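Local coordinates for 3,4-dihydroxy-2-butanone 4-phosphate synthase (Acinetobacter baumannii, PDB 6MNZ), which probably converts D-ribulose 5-phosphate to formate and 3,4-dihydroxy-2-butanone 4-phosphate in riboflavin biosynthesis, using magnesium or manganese, at residues A[193-206]-A[320-333]. Residues are numbered along the deposited sequence; the frame is centred on the assembly and turned at random.
Sequences ADLIHYRMTNEQTV and LSHQYQTIGVGAQI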
loop_
_atom_site.group_PDB
_atom_site.type_symbol
_atom_site.label_atom_id
_atom_site.label_comp_id
_atom_site.label_asym_id
_atom_site.label_seq_id
_atom_site.Cartn_x
_atom_site.Cartn_y
_atom_site.Cartn_z
ATOM N N ALA A 193 11.918 -20.226 -8.467
ATOM C CA ALA A 193 11.012 -20.220 -9.611
ATOM C C ALA A 193 10.639 -21.637 -10.032
ATOM O O ALA A 193 9.481 -21.906 -10.372
ATOM C CB ALA A 193 11.640 -19.463 -10.781
ATOM N N ASP A 194 11.604 -22.560 -10.006
ATOM C CA ASP A 194 11.287 -23.955 -10.291
ATOM C C ASP A 194 10.315 -24.524 -9.267
ATOM O O ASP A 194 9.535 -25.428 -9.588
ATOM C CB ASP A 194 12.567 -24.791 -10.325
ATOM C CG ASP A 194 13.326 -24.643 -11.630
ATOM O OD1 ASP A 194 13.196 -23.582 -12.275
ATOM O OD2 ASP A 194 14.098 -25.560 -11.978
ATOM N N LEU A 195 10.343 -24.014 -8.035
ATOM C CA LEU A 195 9.354 -24.414 -7.041
ATOM C C LEU A 195 8.011 -23.734 -7.276
ATOM O O LEU A 195 6.959 -24.342 -7.047
ATOM C CB LEU A 195 9.868 -24.104 -5.635
ATOM C CG LEU A 195 9.036 -24.682 -4.488
ATOM C CD1 LEU A 195 9.029 -26.204 -4.530
ATOM C CD2 LEU A 195 9.560 -24.183 -3.147
ATOM N N ILE A 196 8.022 -22.454 -7.665
ATOM C CA ILE A 196 6.789 -21.795 -8.093
ATOM C C ILE A 196 6.065 -22.663 -9.114
ATOM O O ILE A 196 4.880 -22.982 -8.966
ATOM C CB ILE A 196 7.089 -20.400 -8.669
ATOM C CG1 ILE A 196 7.538 -19.454 -7.559
ATOM C CG2 ILE A 196 5.852 -19.838 -9.359
ATOM C CD1 ILE A 196 8.106 -18.148 -8.045
ATOM N N HIS A 197 6.763 -23.012 -10.195
ATOM C CA HIS A 197 6.121 -23.727 -11.290
ATOM C C HIS A 197 5.654 -25.108 -10.857
ATOM O O HIS A 197 4.561 -25.538 -11.241
ATOM C CB HIS A 197 7.086 -23.835 -12.469
ATOM C CG HIS A 197 6.483 -24.456 -13.688
ATOM N ND1 HIS A 197 5.436 -23.880 -14.377
ATOM C CD2 HIS A 197 6.791 -25.593 -14.354
ATOM C CE1 HIS A 197 5.105 -24.655 -15.395
ATOM N NE2 HIS A 197 5.936 -25.680 -15.425
ATOM N N TYR A 198 6.389 -25.755 -9.952
ATOM C CA TYR A 198 5.943 -27.040 -9.427
ATOM C C TYR A 198 4.605 -26.898 -8.712
ATOM O O TYR A 198 3.656 -27.641 -8.990
ATOM C CB TYR A 198 6.999 -27.617 -8.485
ATOM C CG TYR A 198 6.629 -28.966 -7.918
ATOM C CD1 TYR A 198 7.038 -30.137 -8.539
ATOM C CD2 TYR A 198 5.920 -29.070 -6.730
ATOM C CE1 TYR A 198 6.657 -31.371 -8.055
ATOM C CE2 TYR A 198 5.538 -30.299 -6.234
ATOM C CZ TYR A 198 5.897 -31.445 -6.909
ATOM O OH TYR A 198 5.499 -32.673 -6.437
ATOM N N ARG A 199 4.516 -25.953 -7.773
ATOM C CA ARG A 199 3.275 -25.752 -7.035
ATOM C C ARG A 199 2.117 -25.448 -7.977
ATOM O O ARG A 199 0.982 -25.873 -7.733
ATOM C CB ARG A 199 3.446 -24.618 -6.023
ATOM C CG ARG A 199 4.385 -24.944 -4.872
ATOM C CD ARG A 199 4.135 -24.040 -3.673
ATOM N NE ARG A 199 2.766 -24.157 -3.177
ATOM C CZ ARG A 199 2.263 -23.435 -2.181
ATOM N NH1 ARG A 199 3.003 -22.507 -1.589
ATOM N NH2 ARG A 199 0.978 -23.551 -1.867
ATOM N N MET A 200 2.369 -24.650 -9.016
ATOM C CA MET A 200 1.317 -24.325 -9.969
ATOM C C MET A 200 0.894 -25.533 -10.794
ATOM O O MET A 200 -0.239 -25.564 -11.285
ATOM C CB MET A 200 1.778 -23.200 -10.895
ATOM C CG MET A 200 2.041 -21.881 -10.188
ATOM S SD MET A 200 0.599 -21.221 -9.328
ATOM C CE MET A 200 0.877 -19.458 -9.498
ATOM N N THR A 201 1.748 -26.550 -10.909
ATOM C CA THR A 201 1.445 -27.689 -11.764
ATOM C C THR A 201 0.808 -28.842 -11.002
ATOM O O THR A 201 0.155 -29.692 -11.618
ATOM C CB THR A 201 2.716 -28.194 -12.456
ATOM O OG1 THR A 201 3.654 -28.648 -11.472
ATOM C CG2 THR A 201 3.349 -27.089 -13.291
ATOM N N ASN A 202 1.055 -28.941 -9.694
ATOM C CA ASN A 202 0.644 -30.099 -8.909
ATOM C C ASN A 202 -0.297 -29.716 -7.772
ATOM O O ASN A 202 -0.524 -30.521 -6.862
ATOM C CB ASN A 202 1.871 -30.825 -8.356
ATOM C CG ASN A 202 2.798 -31.313 -9.452
ATOM O OD1 ASN A 202 3.831 -30.701 -9.725
ATOM N ND2 ASN A 202 2.470 -32.461 -10.034
ATOM N N GLU A 203 -0.863 -28.512 -7.812
ATOM C CA GLU A 203 -1.814 -28.061 -6.806
ATOM C C GLU A 203 -2.896 -27.228 -7.476
ATOM O O GLU A 203 -2.605 -26.401 -8.346
ATOM C CB GLU A 203 -1.124 -27.232 -5.712
ATOM C CG GLU A 203 0.072 -27.911 -5.051
ATOM C CD GLU A 203 0.807 -26.992 -4.083
ATOM O OE1 GLU A 203 0.356 -25.841 -3.895
ATOM O OE2 GLU A 203 1.877 -27.388 -3.573
ATOM N N GLN A 204 -4.135 -27.395 -7.017
ATOM C CA GLN A 204 -5.220 -26.488 -7.384
ATOM C C GLN A 204 -5.132 -25.256 -6.494
ATOM O O GLN A 204 -5.523 -25.273 -5.325
ATOM C CB GLN A 204 -6.574 -27.175 -7.256
ATOM C CG GLN A 204 -7.697 -26.430 -7.954
ATOM C CD GLN A 204 -9.070 -26.840 -7.461
ATOM O OE1 GLN A 204 -9.306 -26.914 -6.255
ATOM N NE2 GLN A 204 -10.022 -26.922 -8.381
ATOM N N THR A 205 -4.468 -24.225 -7.009
ATOM C CA THR A 205 -4.184 -23.030 -6.229
ATOM C C THR A 205 -5.245 -21.949 -6.387
ATOM O O THR A 205 -5.377 -21.102 -5.498
ATOM C CB THR A 205 -2.815 -22.465 -6.621
ATOM O OG1 THR A 205 -1.891 -23.544 -6.815
ATOM C CG2 THR A 205 -2.285 -21.546 -5.535
ATOM N N VAL A 206 -6.058 -22.005 -7.439
ATOM C CA VAL A 206 -6.999 -20.940 -7.762
ATOM C C VAL A 206 -8.412 -21.502 -7.680
ATOM O O VAL A 206 -8.640 -22.675 -7.995
ATOM C CB VAL A 206 -6.728 -20.351 -9.163
ATOM C CG1 VAL A 206 -7.805 -19.340 -9.533
ATOM C CG2 VAL A 206 -5.341 -19.713 -9.217
ATOM N N LEU A 320 11.546 -13.888 -13.149
ATOM C CA LEU A 320 11.024 -15.165 -13.623
ATOM C C LEU A 320 10.023 -15.756 -12.643
ATOM O O LEU A 320 9.065 -16.420 -13.057
ATOM C CB LEU A 320 12.178 -16.140 -13.849
ATOM C CG LEU A 320 11.946 -17.315 -14.799
ATOM C CD1 LEU A 320 11.425 -16.851 -16.147
ATOM C CD2 LEU A 320 13.244 -18.100 -14.965
ATOM N N SER A 321 10.225 -15.531 -11.344
ATOM C CA SER A 321 9.210 -15.892 -10.362
ATOM C C SER A 321 7.874 -15.237 -10.692
ATOM O O SER A 321 6.836 -15.906 -10.736
ATOM C CB SER A 321 9.677 -15.488 -8.966
ATOM O OG SER A 321 10.794 -16.261 -8.571
ATOM N N HIS A 322 7.880 -13.920 -10.905
ATOM C CA HIS A 322 6.642 -13.211 -11.202
ATOM C C HIS A 322 6.007 -13.681 -12.502
ATOM O O HIS A 322 4.793 -13.531 -12.674
ATOM C CB HIS A 322 6.908 -11.707 -11.267
ATOM C CG HIS A 322 5.677 -10.886 -11.491
ATOM N ND1 HIS A 322 5.149 -10.665 -12.745
ATOM C CD2 HIS A 322 4.822 -10.305 -10.617
ATOM C CE1 HIS A 322 4.087 -9.886 -12.640
ATOM N NE2 HIS A 322 3.842 -9.691 -11.357
ATOM N N GLN A 323 6.788 -14.268 -13.410
ATOM C CA GLN A 323 6.224 -14.811 -14.640
ATOM C C GLN A 323 5.491 -16.122 -14.377
ATOM O O GLN A 323 4.326 -16.278 -14.760
ATOM C CB GLN A 323 7.327 -15.013 -15.678
ATOM C CG GLN A 323 7.923 -13.722 -16.216
ATOM C CD GLN A 323 8.992 -13.967 -17.266
ATOM O OE1 GLN A 323 9.255 -15.108 -17.644
ATOM N NE2 GLN A 323 9.589 -12.892 -17.767
ATOM N N TYR A 324 6.147 -17.061 -13.689
ATOM C CA TYR A 324 5.510 -18.335 -13.384
ATOM C C TYR A 324 4.333 -18.156 -12.434
ATOM O O TYR A 324 3.380 -18.943 -12.474
ATOM C CB TYR A 324 6.522 -19.302 -12.770
ATOM C CG TYR A 324 7.703 -19.630 -13.657
ATOM C CD1 TYR A 324 7.689 -19.326 -15.012
ATOM C CD2 TYR A 324 8.752 -20.399 -13.175
ATOM C CE1 TYR A 324 8.738 -19.686 -15.834
ATOM C CE2 TYR A 324 9.779 -20.806 -13.999
ATOM C CZ TYR A 324 9.776 -20.434 -15.324
ATOM O OH TYR A 324 10.812 -20.819 -16.143
ATOM N N GLN A 325 4.409 -17.172 -11.539
ATOM C CA GLN A 325 3.224 -16.744 -10.805
ATOM C C GLN A 325 2.118 -16.323 -11.764
ATOM O O GLN A 325 0.970 -16.768 -11.640
ATOM C CB GLN A 325 3.585 -15.601 -9.858
ATOM C CG GLN A 325 4.433 -16.028 -8.672
ATOM C CD GLN A 325 5.036 -14.851 -7.932
ATOM O OE1 GLN A 325 4.837 -13.698 -8.311
ATOM N NE2 GLN A 325 5.702 -15.134 -6.819
ATOM N N THR A 326 2.445 -15.467 -12.733
ATOM C CA THR A 326 1.425 -14.933 -13.627
ATOM C C THR A 326 0.745 -16.056 -14.399
ATOM O O THR A 326 -0.447 -16.327 -14.211
ATOM C CB THR A 326 2.045 -13.922 -14.597
ATOM O OG1 THR A 326 2.454 -12.753 -13.876
ATOM C CG2 THR A 326 1.044 -13.519 -15.693
ATOM N N ILE A 327 1.525 -16.803 -15.183
ATOM C CA ILE A 327 0.936 -17.748 -16.121
ATOM C C ILE A 327 0.405 -18.982 -15.407
ATOM O O ILE A 327 -0.559 -19.594 -15.881
ATOM C CB ILE A 327 1.964 -18.124 -17.207
ATOM C CG1 ILE A 327 1.256 -18.391 -18.541
ATOM C CG2 ILE A 327 2.787 -19.336 -16.784
ATOM C CD1 ILE A 327 0.655 -17.150 -19.185
ATOM N N GLY A 328 0.873 -19.248 -14.187
ATOM C CA GLY A 328 0.275 -20.307 -13.393
ATOM C C GLY A 328 -1.124 -19.968 -12.918
ATOM O O GLY A 328 -2.029 -20.806 -12.978
ATOM N N VAL A 329 -1.328 -18.735 -12.450
ATOM C CA VAL A 329 -2.680 -18.274 -12.148
ATOM C C VAL A 329 -3.506 -18.205 -13.424
ATOM O O VAL A 329 -4.599 -18.777 -13.507
ATOM C CB VAL A 329 -2.636 -16.913 -11.429
ATOM C CG1 VAL A 329 -4.038 -16.320 -11.300
ATOM C CG2 VAL A 329 -1.998 -17.062 -10.059
ATOM N N GLY A 330 -2.938 -17.617 -14.477
ATOM C CA GLY A 330 -3.651 -17.530 -15.738
ATOM C C GLY A 330 -3.958 -18.884 -16.346
ATOM O O GLY A 330 -5.001 -19.056 -16.981
ATOM N N ALA A 331 -3.131 -19.889 -16.055
ATOM C CA ALA A 331 -3.323 -21.202 -16.658
ATOM C C ALA A 331 -4.395 -22.002 -15.928
ATOM O O ALA A 331 -5.217 -22.668 -16.567
ATOM C CB ALA A 331 -2.003 -21.973 -16.674
ATOM N N GLN A 332 -4.451 -21.888 -14.599
ATOM C CA GLN A 332 -5.496 -22.569 -13.845
ATOM C C GLN A 332 -6.866 -21.962 -14.115
ATOM O O GLN A 332 -7.862 -22.690 -14.182
ATOM C CB GLN A 332 -5.182 -22.521 -12.352
ATOM C CG GLN A 332 -3.914 -23.265 -11.964
ATOM C CD GLN A 332 -3.599 -23.155 -10.482
ATOM O OE1 GLN A 332 -4.502 -23.114 -9.644
ATOM N NE2 GLN A 332 -2.314 -23.066 -10.154
ATOM N N ILE A 333 -6.917 -20.661 -14.410
ATOM C CA ILE A 333 -8.167 -20.042 -14.839
ATOM C C ILE A 333 -8.615 -20.634 -16.170
ATOM O O ILE A 333 -9.798 -20.932 -16.371
ATOM C CB ILE A 333 -8.004 -18.514 -14.925
ATOM C CG1 ILE A 333 -7.904 -17.921 -13.516
ATOM C CG2 ILE A 333 -9.160 -17.894 -15.698
ATOM C CD1 ILE A 333 -7.620 -16.430 -13.485
#
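The helix that follows strand 188-191 packs side by side on helix 320-336 of the part related to GTP cyclohydrolase II; the axes of 193-202 and 320-333 lie 8.9 Å apart, inclined by 8°. The Met200 side chain is a knob in a hole formed by Gln325, Gly328, Val329 and Gln332. Its CG lies 4.0 Å from Gly328 CA, an example of close parallel helix packing at a glycine, and the bend at chi2 (-59°) turns CE toward Val329 CG2, 3.8 Å away. One turn back, Ile196 crosses Tyr324 at about a right angle, its CG2 against Tyr324 CB. The edge of the His197 ring is turned toward the face of the Tyr324 ring, centroids 5.6 Å apart, while Ala193 O lies at the tyrosine's edge. In the following loop a polar contact is added: the extended Gln332 side chain places OE1 2.9 Å from Thr205 N in a bent hydrogen bond, the donor tilted 27° from the carbonyl plane. This oxygen thus faces two successive N-H groups, that of Val206 only weakly bonded. Val206 also packs on Val329 and Ile333. Around this joint, Ser321 touches Ala141, predicted to bind D-ribulose 5-phosphate, Ile196 packs on Val137, and Met200 and Val329 reach Glu228 of strand 220-228.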